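Local atomic coordinates of endo-arabinase (Bacteroides thetaiotaomicron, PDB entry 5C0P), a protein that probably hydrolyses internal glycosidic bonds of L-arabinan, as a metal-binding member of glycosyl hydrolase family 43. Residues E15-P20 against K54-S59; S22-R27 against E284-T289; N146-F151 against I163-L168; P29-D34 against M263-L268. One frame throughout, in Å; residues are numbered along the deposited sequence.

In the fold
The chain folds as the five-bladed beta-propeller of family 43, and three of the four contacts gather where its first and last blades meet. Interaction 1 lays the N-terminal segment on the outer part of the first blade. Interaction 2, about 14 Å away between centres, sets the loop that follows against the last strand, 285-290. Interaction 4 packs strand 30-34 against 260-266, the two innermost strands of these blades. Interactions 2 and 4 thus bring the two ends of the chain together and close the propeller ring. Ile288 and Leu58 pack on Phe265, tying the three together. Along the chain, interaction 3 falls between the segments of interaction 4; it pairs neighbouring strands of the third blade, its centre about 33 Å from that of interaction 1.

Interaction 1. Residues E15-P20 against K54-S59; sequences ESFTIP and KSKDLS
Phe17 lays its ring between the side chains of Lys54 and Lys56, against the backbone of Lys54 and Ser55, and Glu15 adds a salt bridge beside it. From CB, which points toward 54-59, the ring hangs with CG anti to its own carbonyl carbon (chi1 -64°). CD1 comes first to the strand, with Lys54 O 3.4 Å away, near the ring plane. CE1 then lies 3.9 Å from Ser55 CA. At the tip CZ touches the aliphatic part of Lys54, 4.0 Å from CE, while CE2 stands 3.7 Å from Lys56 CE; the Phe17 and extended Lys56 side chains cross at about a right angle, with Lys56 CG over one ring face. The N-terminal segment thereby covers the end of strand 50-55 in the first propeller blade, and strand 19-20 joins that blade by pairing with 60-68, where Thr18 and Ile19 opposite Trp61 form a classic beta bulge. An alanine at Phe17 is likely to uncover the aliphatic parts of both lysines and open a gap over Ser55 CA. Lys54 bends at chi3 (75°) to bring NZ 2.8 Å from Glu15 OE2, on its syn lone pair, with a weak second bond to OE1; Glu64 is another carboxylate partner of this amine. Beyond, Ser55 OG accepts from Asp57 N and Leu58 N in an ST motif and also bonds Thr60 O.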
loop_
_atom_site.group_PDB
_atom_site.type_symbol
_atom_site.label_atom_id
_atom_site.label_comp_id
_atom_site.label_asym_id
_atom_site.label_seq_id
_atom_site.Cartn_x
_atom_site.Cartn_y
_atom_site.Cartn_z
ATOM N N GLU A 15 -28.751 -8.508 4.482
ATOM C CA GLU A 15 -27.710 -7.487 4.579
ATOM C C GLU A 15 -27.994 -6.303 3.673
ATOM O O GLU A 15 -28.218 -6.474 2.477
ATOM C CB GLU A 15 -26.349 -8.075 4.204
ATOM C CG GLU A 15 -25.704 -8.913 5.282
ATOM C CD GLU A 15 -24.206 -8.950 5.136
ATOM O OE1 GLU A 15 -23.733 -9.045 3.988
ATOM O OE2 GLU A 15 -23.500 -8.863 6.159
ATOM N N SER A 16 -27.964 -5.093 4.227
ATOM C CA SER A 16 -28.163 -3.914 3.396
ATOM C C SER A 16 -26.868 -3.117 3.249
ATOM O O SER A 16 -26.082 -2.990 4.190
ATOM C CB SER A 16 -29.303 -3.041 3.921
ATOM O OG SER A 16 -28.887 -2.263 5.020
ATOM N N PHE A 17 -26.646 -2.602 2.045
ATOM C CA PHE A 17 -25.435 -1.869 1.731
ATOM C C PHE A 17 -25.870 -0.477 1.316
ATOM O O PHE A 17 -26.286 -0.262 0.179
ATOM C CB PHE A 17 -24.689 -2.561 0.589
ATOM C CG PHE A 17 -24.202 -3.948 0.929
ATOM C CD1 PHE A 17 -22.863 -4.179 1.177
ATOM C CD2 PHE A 17 -25.086 -5.019 1.001
ATOM C CE1 PHE A 17 -22.405 -5.452 1.485
ATOM C CE2 PHE A 17 -24.637 -6.287 1.318
ATOM C CZ PHE A 17 -23.298 -6.505 1.560
ATOM N N THR A 18 -25.785 0.464 2.248
ATOM C CA THR A 18 -26.427 1.768 2.071
ATOM C C THR A 18 -25.463 2.940 1.904
ATOM O O THR A 18 -25.899 4.078 1.717
ATOM C CB THR A 18 -27.374 2.085 3.244
ATOM O OG1 THR A 18 -26.620 2.176 4.458
ATOM C CG2 THR A 18 -28.431 0.998 3.388
ATOM N N ILE A 19 -24.167 2.665 1.979
ATOM C CA ILE A 19 -23.154 3.713 1.895
ATOM C C ILE A 19 -22.634 3.819 0.467
ATOM O O ILE A 19 -21.936 2.920 -0.009
ATOM C CB ILE A 19 -21.978 3.423 2.835
ATOM C CG1 ILE A 19 -22.471 3.301 4.279
ATOM C CG2 ILE A 19 -20.929 4.521 2.736
ATOM C CD1 ILE A 19 -21.464 2.655 5.213
ATOM N N PRO A 20 -22.965 4.921 -0.224
ATOM C CA PRO A 20 -22.498 5.035 -1.611
ATOM C C PRO A 20 -20.990 5.240 -1.665
ATOM O O PRO A 20 -20.440 5.954 -0.817
ATOM C CB PRO A 20 -23.212 6.299 -2.121
ATOM C CG PRO A 20 -24.295 6.590 -1.117
ATOM C CD PRO A 20 -23.800 6.064 0.182
ATOM N N LYS A 54 -17.592 -3.313 3.682
ATOM C CA LYS A 54 -17.717 -4.480 2.819
ATOM C C LYS A 54 -18.677 -4.152 1.682
ATOM O O LYS A 54 -19.587 -3.346 1.859
ATOM C CB LYS A 54 -18.277 -5.643 3.638
ATOM C CG LYS A 54 -18.374 -6.981 2.921
ATOM C CD LYS A 54 -18.951 -8.052 3.858
ATOM C CE LYS A 54 -20.449 -7.893 4.074
ATOM N NZ LYS A 54 -21.000 -8.925 5.007
ATOM N N SER A 55 -18.468 -4.769 0.518
ATOM C CA SER A 55 -19.295 -4.477 -0.658
ATOM C C SER A 55 -19.430 -5.693 -1.564
ATOM O O SER A 55 -18.493 -6.482 -1.685
ATOM C CB SER A 55 -18.686 -3.333 -1.463
ATOM O OG SER A 55 -19.513 -2.992 -2.568
ATOM N N LYS A 56 -20.594 -5.845 -2.199
ATOM C CA LYS A 56 -20.777 -6.884 -3.202
ATOM C C LYS A 56 -20.218 -6.468 -4.556
ATOM O O LYS A 56 -19.920 -7.328 -5.377
ATOM C CB LYS A 56 -22.260 -7.223 -3.392
ATOM C CG LYS A 56 -22.957 -7.850 -2.198
ATOM C CD LYS A 56 -24.449 -7.978 -2.503
ATOM C CE LYS A 56 -25.227 -8.715 -1.427
ATOM N NZ LYS A 56 -26.656 -8.860 -1.849
ATOM N N ASP A 57 -20.103 -5.159 -4.799
ATOM C CA ASP A 57 -19.903 -4.689 -6.172
ATOM C C ASP A 57 -19.034 -3.449 -6.345
ATOM O O ASP A 57 -18.877 -2.972 -7.477
ATOM C CB ASP A 57 -21.255 -4.448 -6.854
ATOM C CG ASP A 57 -22.095 -3.364 -6.163
ATOM O OD1 ASP A 57 -21.629 -2.753 -5.176
ATOM O OD2 ASP A 57 -23.231 -3.116 -6.626
ATOM N N LEU A 58 -18.500 -2.944 -5.230
ATOM C CA LEU A 58 -17.671 -1.725 -5.160
ATOM C C LEU A 58 -18.468 -0.421 -5.202
ATOM O O LEU A 58 -17.910 0.659 -4.983
ATOM C CB LEU A 58 -16.559 -1.713 -6.226
ATOM C CG LEU A 58 -15.621 -2.925 -6.218
ATOM C CD1 LEU A 58 -14.806 -2.939 -7.510
ATOM C CD2 LEU A 58 -14.716 -2.860 -5.009
ATOM N N SER A 59 -19.772 -0.523 -5.452
ATOM C CA SER A 59 -20.617 0.659 -5.610
ATOM C C SER A 59 -21.303 1.081 -4.312
ATOM O O SER A 59 -21.314 2.267 -3.968
ATOM C CB SER A 59 -21.661 0.433 -6.705
ATOM O OG SER A 59 -22.473 1.584 -6.865
#

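Interaction 2. Residues S22-R27 against E284-T289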
loop_
_atom_site.group_PDB
_atom_site.type_symbol
_atom_site.label_atom_id
_atom_site.label_comp_id
_atom_site.label_asym_id
_atom_site.label_seq_id
_atom_site.Cartn_x
_atom_site.Cartn_y
_atom_site.Cartn_z
ATOM N N SER A 22 -19.326 7.084 -3.488
ATOM C CA SER A 22 -19.032 8.507 -3.660
ATOM C C SER A 22 -18.982 9.261 -2.323
ATOM O O SER A 22 -18.416 10.356 -2.240
ATOM C CB SER A 22 -20.050 9.155 -4.599
ATOM O OG SER A 22 -21.362 9.037 -4.081
ATOM N N SER A 23 -19.557 8.670 -1.276
ATOM C CA SER A 23 -19.629 9.334 0.025
ATOM C C SER A 23 -18.450 8.980 0.931
ATOM O O SER A 23 -18.273 9.579 1.996
ATOM C CB SER A 23 -20.940 8.982 0.731
ATOM O OG SER A 23 -20.831 7.709 1.347
ATOM N N LEU A 24 -17.646 8.004 0.516
ATOM C CA LEU A 24 -16.518 7.573 1.330
ATOM C C LEU A 24 -15.461 8.668 1.391
ATOM O O LEU A 24 -15.147 9.296 0.383
ATOM C CB LEU A 24 -15.902 6.288 0.771
ATOM C CG LEU A 24 -16.823 5.066 0.783
ATOM C CD1 LEU A 24 -16.121 3.860 0.177
ATOM C CD2 LEU A 24 -17.279 4.765 2.201
ATOM N N ARG A 25 -14.944 8.915 2.590
ATOM C CA ARG A 25 -13.874 9.878 2.816
ATOM C C ARG A 25 -12.753 9.173 3.567
ATOM O O ARG A 25 -12.860 8.898 4.761
ATOM C CB ARG A 25 -14.397 11.078 3.613
ATOM C CG ARG A 25 -15.420 11.904 2.864
ATOM C CD ARG A 25 -14.801 12.572 1.643
ATOM N NE ARG A 25 -15.777 13.374 0.906
ATOM C CZ ARG A 25 -16.585 12.895 -0.037
ATOM N NH1 ARG A 25 -17.436 13.708 -0.650
ATOM N NH2 ARG A 25 -16.553 11.607 -0.374
ATOM N N LEU A 26 -11.678 8.858 2.848
ATOM C CA LEU A 26 -10.570 8.103 3.408
ATOM C C LEU A 26 -9.384 8.205 2.460
ATOM O O LEU A 26 -9.536 8.604 1.301
ATOM C CB LEU A 26 -10.969 6.638 3.644
ATOM C CG LEU A 26 -11.713 5.915 2.506
ATOM C CD1 LEU A 26 -10.741 5.308 1.504
ATOM C CD2 LEU A 26 -12.657 4.838 3.055
ATOM N N ARG A 27 -8.211 7.878 2.979
ATOM C CA ARG A 27 -6.974 7.887 2.214
ATOM C C ARG A 27 -6.516 6.462 1.965
ATOM O O ARG A 27 -6.929 5.534 2.665
ATOM C CB ARG A 27 -5.880 8.611 3.001
ATOM C CG ARG A 27 -6.146 10.085 3.242
ATOM C CD ARG A 27 -5.008 10.723 4.048
ATOM N NE ARG A 27 -3.734 10.667 3.331
ATOM C CZ ARG A 27 -3.364 11.555 2.418
ATOM N NH1 ARG A 27 -4.164 12.575 2.115
ATOM N NH2 ARG A 27 -2.192 11.429 1.810
ATOM N N GLU A 284 -10.397 13.838 0.455
ATOM C CA GLU A 284 -9.880 12.586 -0.107
ATOM C C GLU A 284 -10.961 11.511 -0.143
ATOM O O GLU A 284 -11.628 11.251 0.860
ATOM C CB GLU A 284 -8.705 12.050 0.717
ATOM C CG GLU A 284 -7.575 13.050 0.963
ATOM C CD GLU A 284 -7.667 13.698 2.332
ATOM O OE1 GLU A 284 -8.746 14.209 2.683
ATOM O OE2 GLU A 284 -6.663 13.675 3.065
ATOM N N HIS A 285 -11.115 10.870 -1.295
ATOM C CA HIS A 285 -12.115 9.818 -1.455
ATOM C C HIS A 285 -11.583 8.773 -2.428
ATOM O O HIS A 285 -10.704 9.065 -3.251
ATOM C CB HIS A 285 -13.422 10.413 -1.983
ATOM C CG HIS A 285 -13.262 11.163 -3.271
ATOM N ND1 HIS A 285 -13.074 12.526 -3.311
ATOM C CD2 HIS A 285 -13.246 10.734 -4.551
ATOM C CE1 HIS A 285 -12.956 12.911 -4.573
ATOM N NE2 HIS A 285 -13.051 11.843 -5.346
ATOM N N PRO A 286 -12.096 7.539 -2.336
ATOM C CA PRO A 286 -11.572 6.486 -3.210
ATOM C C PRO A 286 -12.003 6.655 -4.650
ATOM O O PRO A 286 -13.160 6.968 -4.935
ATOM C CB PRO A 286 -12.176 5.199 -2.630
ATOM C CG PRO A 286 -13.372 5.647 -1.837
ATOM C CD PRO A 286 -13.033 7.022 -1.324
ATOM N N VAL A 287 -11.048 6.449 -5.543
ATOM C CA VAL A 287 -11.297 6.412 -6.967
ATOM C C VAL A 287 -10.983 4.980 -7.377
ATOM O O VAL A 287 -9.859 4.508 -7.198
ATOM C CB VAL A 287 -10.377 7.395 -7.701
ATOM C CG1 VAL A 287 -10.586 7.302 -9.208
ATOM C CG2 VAL A 287 -10.630 8.827 -7.214
ATOM N N ILE A 288 -11.994 4.268 -7.855
ATOM C CA ILE A 288 -11.837 2.858 -8.209
ATOM C C ILE A 288 -12.361 2.726 -9.628
ATOM O O ILE A 288 -13.554 2.865 -9.883
ATOM C CB ILE A 288 -12.632 1.945 -7.259
ATOM C CG1 ILE A 288 -12.254 2.219 -5.792
ATOM C CG2 ILE A 288 -12.399 0.475 -7.620
ATOM C CD1 ILE A 288 -13.235 1.608 -4.773
ATOM N N THR A 289 -11.458 2.462 -10.565
ATOM C CA THR A 289 -11.807 2.544 -11.973
ATOM C C THR A 289 -10.995 1.530 -12.789
ATOM O O THR A 289 -9.912 1.112 -12.369
ATOM C CB THR A 289 -11.583 4.002 -12.450
ATOM O OG1 THR A 289 -12.142 4.208 -13.753
ATOM C CG2 THR A 289 -10.110 4.337 -12.446
#
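Leu24 and Leu26 meet Pro286 in the close-packed half of this contact. The proline ring crosses both leucines at about a right angle, its CD 3.6 Å from Leu24 CB and 4.0 Å from Leu26 CD1. Beside them the backbones come close: Glu284 O receives a weak bond from Leu26 N (3.1 Å) and a CA-H...O contact from Arg25 CA. Leu24 O lies 3.1 Å from His285 CB. The solvent side is looser. There Arg25, folded back at chi2 (-65°), spends NH2 on its own segment, bonding Ser22 O and Leu24 O in the guanidinium plane, and touches the other segment through CD, near Glu284 O, and NH2, near His285 CB. At the other end Arg27 NH1 reaches the anti lone pair of Glu284 OE2 at 2.9 Å, the two flat groups turned 71° apart. Asn280 takes NH2 of the same guanidinium, and NE bonds a Tris molecule, probably from the crystallisation liquor. With the side chain of His261, a magnesium ligand, about 6 Å away, Arg27 probably lines the central active-site pocket of family 43 propellers.

Interaction 3. Residues N146-F151 against I163-L168; sequences NPWLLF and IYAQRL
Leu149 with Gln166 and Phe151 with Tyr164 are the hydrogen-bonded pairs of this antiparallel ladder, each joined by two backbone bonds; Leu168 N to Pro147 O (2.9 Å) adds a fifth. Trp148 with Arg167 and Leu150 with Ala165 are the non-hydrogen-bonded pairs, and CA-H...O contacts fill in between, such as Leu150 CA to Tyr164 O. The two strands are the central ones of the third propeller blade, 134-141 lying inward and 178-184 outward. Among the aromatic contacts, Tyr164 CB sits over the Phe151 face, 3.8 Å from the ring centroid; the rings themselves are near parallel (13°) but barely overlap. Arg167 runs extended across the Trp148 indole: Arg167 CG stands 3.6 Å from the six-membered centroid and Trp148 CZ2 lies over the guanidinium centre, planes 43° apart. The polar ends converge on Asp142 OD2, which Trp148 NE1 hydrogen-bonds and Arg167 NH1 meets in a salt bridge. A leucine in place of Trp148 would probably deprive Asp142 of one donor and leave the arginine chain without its flat support. One water accepts from Arg167 NH1, another from NH2.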
loop_
_atom_site.group_PDB
_atom_site.type_symbol
_atom_site.label_atom_id
_atom_site.label_comp_id
_atom_site.label_asym_id
_atom_site.label_seq_id
_atom_site.Cartn_x
_atom_site.Cartn_y
_atom_site.Cartn_z
ATOM N N ASN A 146 6.340 -17.086 -3.602
ATOM C CA ASN A 146 7.107 -16.647 -2.443
ATOM C C ASN A 146 6.876 -15.178 -2.123
ATOM O O ASN A 146 6.760 -14.347 -3.021
ATOM C CB ASN A 146 8.593 -16.928 -2.653
ATOM C CG ASN A 146 8.899 -18.418 -2.713
ATOM O OD1 ASN A 146 8.403 -19.197 -1.898
ATOM N ND2 ASN A 146 9.697 -18.816 -3.686
ATOM N N PRO A 147 6.774 -14.855 -0.824
ATOM C CA PRO A 147 6.395 -13.506 -0.395
ATOM C C PRO A 147 7.552 -12.513 -0.294
ATOM O O PRO A 147 8.640 -12.846 0.212
ATOM C CB PRO A 147 5.812 -13.745 1.003
ATOM C CG PRO A 147 6.591 -14.933 1.529
ATOM C CD PRO A 147 6.782 -15.814 0.298
ATOM N N TRP A 148 7.282 -11.295 -0.757
ATOM C CA TRP A 148 8.200 -10.176 -0.660
ATOM C C TRP A 148 7.545 -9.031 0.071
ATOM O O TRP A 148 6.365 -8.735 -0.157
ATOM C CB TRP A 148 8.554 -9.661 -2.052
ATOM C CG TRP A 148 9.454 -10.552 -2.861
ATOM C CD1 TRP A 148 9.088 -11.632 -3.610
ATOM C CD2 TRP A 148 10.871 -10.414 -3.010
ATOM N NE1 TRP A 148 10.196 -12.177 -4.223
ATOM C CE2 TRP A 148 11.301 -11.447 -3.867
ATOM C CE3 TRP A 148 11.814 -9.509 -2.506
ATOM C CZ2 TRP A 148 12.647 -11.601 -4.235
ATOM C CZ3 TRP A 148 13.144 -9.660 -2.866
ATOM C CH2 TRP A 148 13.548 -10.698 -3.728
ATOM N N LEU A 149 8.336 -8.380 0.920
ATOM C CA LEU A 149 7.967 -7.123 1.558
ATOM C C LEU A 149 8.528 -5.974 0.724
ATOM O O LEU A 149 9.705 -5.986 0.367
ATOM C CB LEU A 149 8.574 -7.072 2.962
ATOM C CG LEU A 149 8.397 -5.756 3.713
ATOM C CD1 LEU A 149 6.934 -5.608 4.135
ATOM C CD2 LEU A 149 9.322 -5.712 4.916
ATOM N N LEU A 150 7.686 -4.993 0.407
ATOM C CA LEU A 150 8.145 -3.746 -0.212
ATOM C C LEU A 150 7.868 -2.657 0.808
ATOM O O LEU A 150 6.838 -2.682 1.463
ATOM C CB LEU A 150 7.357 -3.435 -1.483
ATOM C CG LEU A 150 7.208 -4.549 -2.509
ATOM C CD1 LEU A 150 6.300 -4.080 -3.653
ATOM C CD2 LEU A 150 8.561 -4.985 -3.016
ATOM N N PHE A 151 8.781 -1.709 0.971
ATOM C CA PHE A 151 8.519 -0.636 1.921
ATOM C C PHE A 151 9.263 0.636 1.572
ATOM O O PHE A 151 10.194 0.629 0.758
ATOM C CB PHE A 151 8.802 -1.065 3.374
ATOM C CG PHE A 151 10.251 -1.352 3.672
ATOM C CD1 PHE A 151 11.102 -0.345 4.114
ATOM C CD2 PHE A 151 10.756 -2.642 3.536
ATOM C CE1 PHE A 151 12.430 -0.623 4.406
ATOM C CE2 PHE A 151 12.085 -2.927 3.827
ATOM C CZ PHE A 151 12.923 -1.919 4.263
ATOM N N ILE A 163 12.812 3.349 -1.670
ATOM C CA ILE A 163 11.939 2.182 -1.678
ATOM C C ILE A 163 12.802 0.918 -1.672
ATOM O O ILE A 163 13.788 0.824 -2.420
ATOM C CB ILE A 163 10.968 2.207 -2.884
ATOM C CG1 ILE A 163 9.907 3.280 -2.644
ATOM C CG2 ILE A 163 10.307 0.843 -3.079
ATOM C CD1 ILE A 163 8.950 3.514 -3.808
ATOM N N TYR A 164 12.433 -0.028 -0.803
ATOM C CA TYR A 164 13.186 -1.273 -0.584
ATOM C C TYR A 164 12.346 -2.508 -0.850
ATOM O O TYR A 164 11.130 -2.476 -0.690
ATOM C CB TYR A 164 13.675 -1.378 0.862
ATOM C CG TYR A 164 14.800 -0.439 1.183
ATOM C CD1 TYR A 164 14.544 0.872 1.550
ATOM C CD2 TYR A 164 16.121 -0.866 1.128
ATOM C CE1 TYR A 164 15.582 1.743 1.824
ATOM C CE2 TYR A 164 17.166 0.001 1.399
ATOM C CZ TYR A 164 16.887 1.301 1.757
ATOM O OH TYR A 164 17.926 2.167 2.035
ATOM N N ALA A 165 13.012 -3.597 -1.228
ATOM C CA ALA A 165 12.386 -4.916 -1.246
ATOM C C ALA A 165 13.164 -5.877 -0.350
ATOM O O ALA A 165 14.381 -5.742 -0.177
ATOM C CB ALA A 165 12.319 -5.464 -2.658
ATOM N N GLN A 166 12.466 -6.869 0.198
ATOM C CA GLN A 166 13.112 -7.853 1.052
ATOM C C GLN A 166 12.255 -9.111 1.075
ATOM O O GLN A 166 11.039 -9.005 1.209
ATOM C CB GLN A 166 13.230 -7.288 2.472
ATOM C CG GLN A 166 14.162 -8.062 3.387
ATOM C CD GLN A 166 14.367 -7.367 4.708
ATOM O OE1 GLN A 166 13.664 -6.407 5.042
ATOM N NE2 GLN A 166 15.328 -7.854 5.481
ATOM N N ARG A 167 12.860 -10.292 0.964
ATOM C CA ARG A 167 12.056 -11.516 1.075
ATOM C C ARG A 167 11.491 -11.674 2.481
ATOM O O ARG A 167 12.139 -11.314 3.475
ATOM C CB ARG A 167 12.852 -12.770 0.702
ATOM C CG ARG A 167 13.089 -12.947 -0.802
ATOM C CD ARG A 167 13.572 -14.372 -1.093
ATOM N NE ARG A 167 13.804 -14.616 -2.522
ATOM C CZ ARG A 167 12.832 -14.860 -3.400
ATOM N NH1 ARG A 167 11.565 -14.883 -2.989
ATOM N NH2 ARG A 167 13.122 -15.066 -4.683
ATOM N N LEU A 168 10.277 -12.207 2.556
ATOM C CA LEU A 168 9.680 -12.594 3.824
ATOM C C LEU A 168 9.759 -14.107 3.989
ATOM O O LEU A 168 9.731 -14.857 3.005
ATOM C CB LEU A 168 8.214 -12.167 3.870
ATOM C CG LEU A 168 7.949 -10.673 4.014
ATOM C CD1 LEU A 168 6.507 -10.337 3.650
ATOM C CD2 LEU A 168 8.237 -10.253 5.437
HETATM O O HOH W 1 11.237 -16.740 -5.933
HETATM O O HOH W 2 10.269 -15.011 -0.371
#

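Interaction 4. Residues P29-D34 against M263-L268; sequences PFILVD and MVFKDL
The Phe30 ring carries the methyl CE of Met263, a selenomethionine, over the centre of one face, 3.7 Å from the centroid and 12° off the normal; Tyr86 meets the same ring edge-to-face. The selenium stands farther off, 4.8 Å from that centroid, in a Met-aromatic contact. Met263 gets there by a curled chain, CG set between its backbone N and carbonyl carbon (chi1 51°) and bends at chi2 and chi3 turning CE back over the ring, where it also lies 3.4 Å from Ile31 O. The second ring, Phe265, has Ile31 CB over one face, 4.0 Å from its centroid and offset toward the rim. Val33 CG2 presses obliquely on the same ring, 3.4 Å from CD1, and its other methyl, CG1, slides past Leu268 CD2 at 3.9 Å. The axes of strands 30-34 and 263-266 come within 7.4 Å, their directions 21° apart, as innermost strands of adjacent propeller blades. Between the two segments no hydrogen bond forms, though Ser275 OG bonds Pro29 O: a methyl and a methine over ring faces, with valine and leucine methyls beside them, join the first and last blades, so cohesion rests on fit and burial, next to the magnesium ligand Asp84, whose side chain is about 3 Å from that of Phe30.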
loop_
_atom_site.group_PDB
_atom_site.type_symbol
_atom_site.label_atom_id
_atom_site.label_comp_id
_atom_site.label_asym_id
_atom_site.label_seq_id
_atom_site.Cartn_x
_atom_site.Cartn_y
_atom_site.Cartn_z
ATOM N N PRO A 29 -6.816 3.849 -0.214
ATOM C CA PRO A 29 -7.755 2.718 -0.217
ATOM C C PRO A 29 -7.231 1.462 -0.907
ATOM O O PRO A 29 -6.943 1.444 -2.111
ATOM C CB PRO A 29 -8.958 3.270 -0.983
ATOM C CG PRO A 29 -8.355 4.243 -1.945
ATOM C CD PRO A 29 -7.202 4.881 -1.198
ATOM N N PHE A 30 -7.104 0.412 -0.112
ATOM C CA PHE A 30 -6.694 -0.895 -0.601
ATOM C C PHE A 30 -7.933 -1.782 -0.639
ATOM O O PHE A 30 -8.621 -1.933 0.367
ATOM C CB PHE A 30 -5.653 -1.485 0.352
ATOM C CG PHE A 30 -5.069 -2.794 -0.110
ATOM C CD1 PHE A 30 -5.794 -3.976 0.019
ATOM C CD2 PHE A 30 -3.798 -2.853 -0.660
ATOM C CE1 PHE A 30 -5.270 -5.188 -0.399
ATOM C CE2 PHE A 30 -3.258 -4.068 -1.077
ATOM C CZ PHE A 30 -3.997 -5.235 -0.949
ATOM N N ILE A 31 -8.212 -2.376 -1.796
ATOM C CA ILE A 31 -9.380 -3.247 -1.943
ATOM C C ILE A 31 -8.966 -4.712 -1.862
ATOM O O ILE A 31 -8.188 -5.197 -2.697
ATOM C CB ILE A 31 -10.063 -3.030 -3.304
ATOM C CG1 ILE A 31 -10.485 -1.567 -3.483
ATOM C CG2 ILE A 31 -11.257 -3.993 -3.453
ATOM C CD1 ILE A 31 -11.444 -1.070 -2.397
ATOM N N LEU A 32 -9.470 -5.408 -0.846
ATOM C CA LEU A 32 -9.305 -6.854 -0.750
ATOM C C LEU A 32 -10.442 -7.527 -1.513
ATOM O O LEU A 32 -11.611 -7.345 -1.168
ATOM C CB LEU A 32 -9.332 -7.296 0.712
ATOM C CG LEU A 32 -9.421 -8.809 0.958
ATOM C CD1 LEU A 32 -8.168 -9.548 0.466
ATOM C CD2 LEU A 32 -9.647 -9.066 2.433
ATOM N N VAL A 33 -10.103 -8.278 -2.561
ATOM C CA VAL A 33 -11.082 -9.101 -3.276
ATOM C C VAL A 33 -11.037 -10.494 -2.672
ATOM O O VAL A 33 -10.065 -11.230 -2.862
ATOM C CB VAL A 33 -10.756 -9.185 -4.778
ATOM C CG1 VAL A 33 -11.848 -9.954 -5.525
ATOM C CG2 VAL A 33 -10.597 -7.803 -5.361
ATOM N N ASP A 34 -12.077 -10.853 -1.925
ATOM C CA ASP A 34 -12.070 -12.136 -1.240
ATOM C C ASP A 34 -12.999 -13.117 -1.933
ATOM O O ASP A 34 -14.223 -13.011 -1.821
ATOM C CB ASP A 34 -12.508 -11.979 0.210
ATOM C CG ASP A 34 -12.377 -13.257 0.981
ATOM O OD1 ASP A 34 -11.286 -13.872 0.915
ATOM O OD2 ASP A 34 -13.374 -13.671 1.615
HETATM N N MSE A 263 -3.262 0.871 -5.671
HETATM C CA MSE A 263 -2.986 -0.538 -5.896
HETATM C C MSE A 263 -3.901 -1.004 -7.032
HETATM O O MSE A 263 -4.859 -0.308 -7.409
HETATM C CB MSE A 263 -3.172 -1.367 -4.610
HETATM C CG MSE A 263 -4.512 -1.144 -3.905
HETATM SE SE MSE A 263 -6.006 -2.162 -4.642
HETATM C CE MSE A 263 -5.383 -3.940 -4.149
ATOM N N VAL A 264 -3.585 -2.149 -7.617
ATOM C CA VAL A 264 -4.425 -2.718 -8.661
ATOM C C VAL A 264 -4.900 -4.106 -8.259
ATOM O O VAL A 264 -4.246 -4.818 -7.479
ATOM C CB VAL A 264 -3.712 -2.769 -10.033
ATOM C CG1 VAL A 264 -3.381 -1.354 -10.524
ATOM C CG2 VAL A 264 -2.454 -3.605 -9.950
ATOM N N PHE A 265 -6.061 -4.477 -8.780
ATOM C CA PHE A 265 -6.653 -5.768 -8.488
ATOM C C PHE A 265 -7.580 -6.172 -9.615
ATOM O O PHE A 265 -8.035 -5.328 -10.392
ATOM C CB PHE A 265 -7.446 -5.710 -7.178
ATOM C CG PHE A 265 -8.647 -4.787 -7.220
ATOM C CD1 PHE A 265 -9.917 -5.275 -7.521
ATOM C CD2 PHE A 265 -8.507 -3.434 -6.936
ATOM C CE1 PHE A 265 -11.029 -4.426 -7.553
ATOM C CE2 PHE A 265 -9.605 -2.577 -6.974
ATOM C CZ PHE A 265 -10.866 -3.069 -7.270
ATOM N N LYS A 266 -7.887 -7.459 -9.691
ATOM C CA LYS A 266 -8.927 -7.903 -10.605
ATOM C C LYS A 266 -10.223 -8.061 -9.848
ATOM O O LYS A 266 -10.253 -8.674 -8.769
ATOM C CB LYS A 266 -8.538 -9.207 -11.300
ATOM C CG LYS A 266 -7.432 -9.000 -12.313
ATOM C CD LYS A 266 -7.070 -10.287 -13.013
ATOM C CE LYS A 266 -6.165 -9.999 -14.202
ATOM N NZ LYS A 266 -5.704 -11.250 -14.862
ATOM N N ASP A 267 -11.291 -7.487 -10.393
ATOM C CA ASP A 267 -12.607 -7.638 -9.779
ATOM C C ASP A 267 -13.129 -9.065 -9.974
ATOM O O ASP A 267 -12.433 -9.910 -10.555
ATOM C CB ASP A 267 -13.603 -6.554 -10.236
ATOM C CG ASP A 267 -14.078 -6.715 -11.675
ATOM O OD1 ASP A 267 -13.835 -7.751 -12.325
ATOM O OD2 ASP A 267 -14.749 -5.773 -12.155
ATOM N N LEU A 268 -14.338 -9.334 -9.483
ATOM C CA LEU A 268 -14.885 -10.693 -9.507
ATOM C C LEU A 268 -15.126 -11.225 -10.921
ATOM O O LEU A 268 -15.264 -12.432 -11.120
ATOM C CB LEU A 268 -16.170 -10.771 -8.678
ATOM C CG LEU A 268 -15.966 -10.556 -7.180
ATOM C CD1 LEU A 268 -17.314 -10.451 -6.502
ATOM C CD2 LEU A 268 -15.162 -11.702 -6.584
#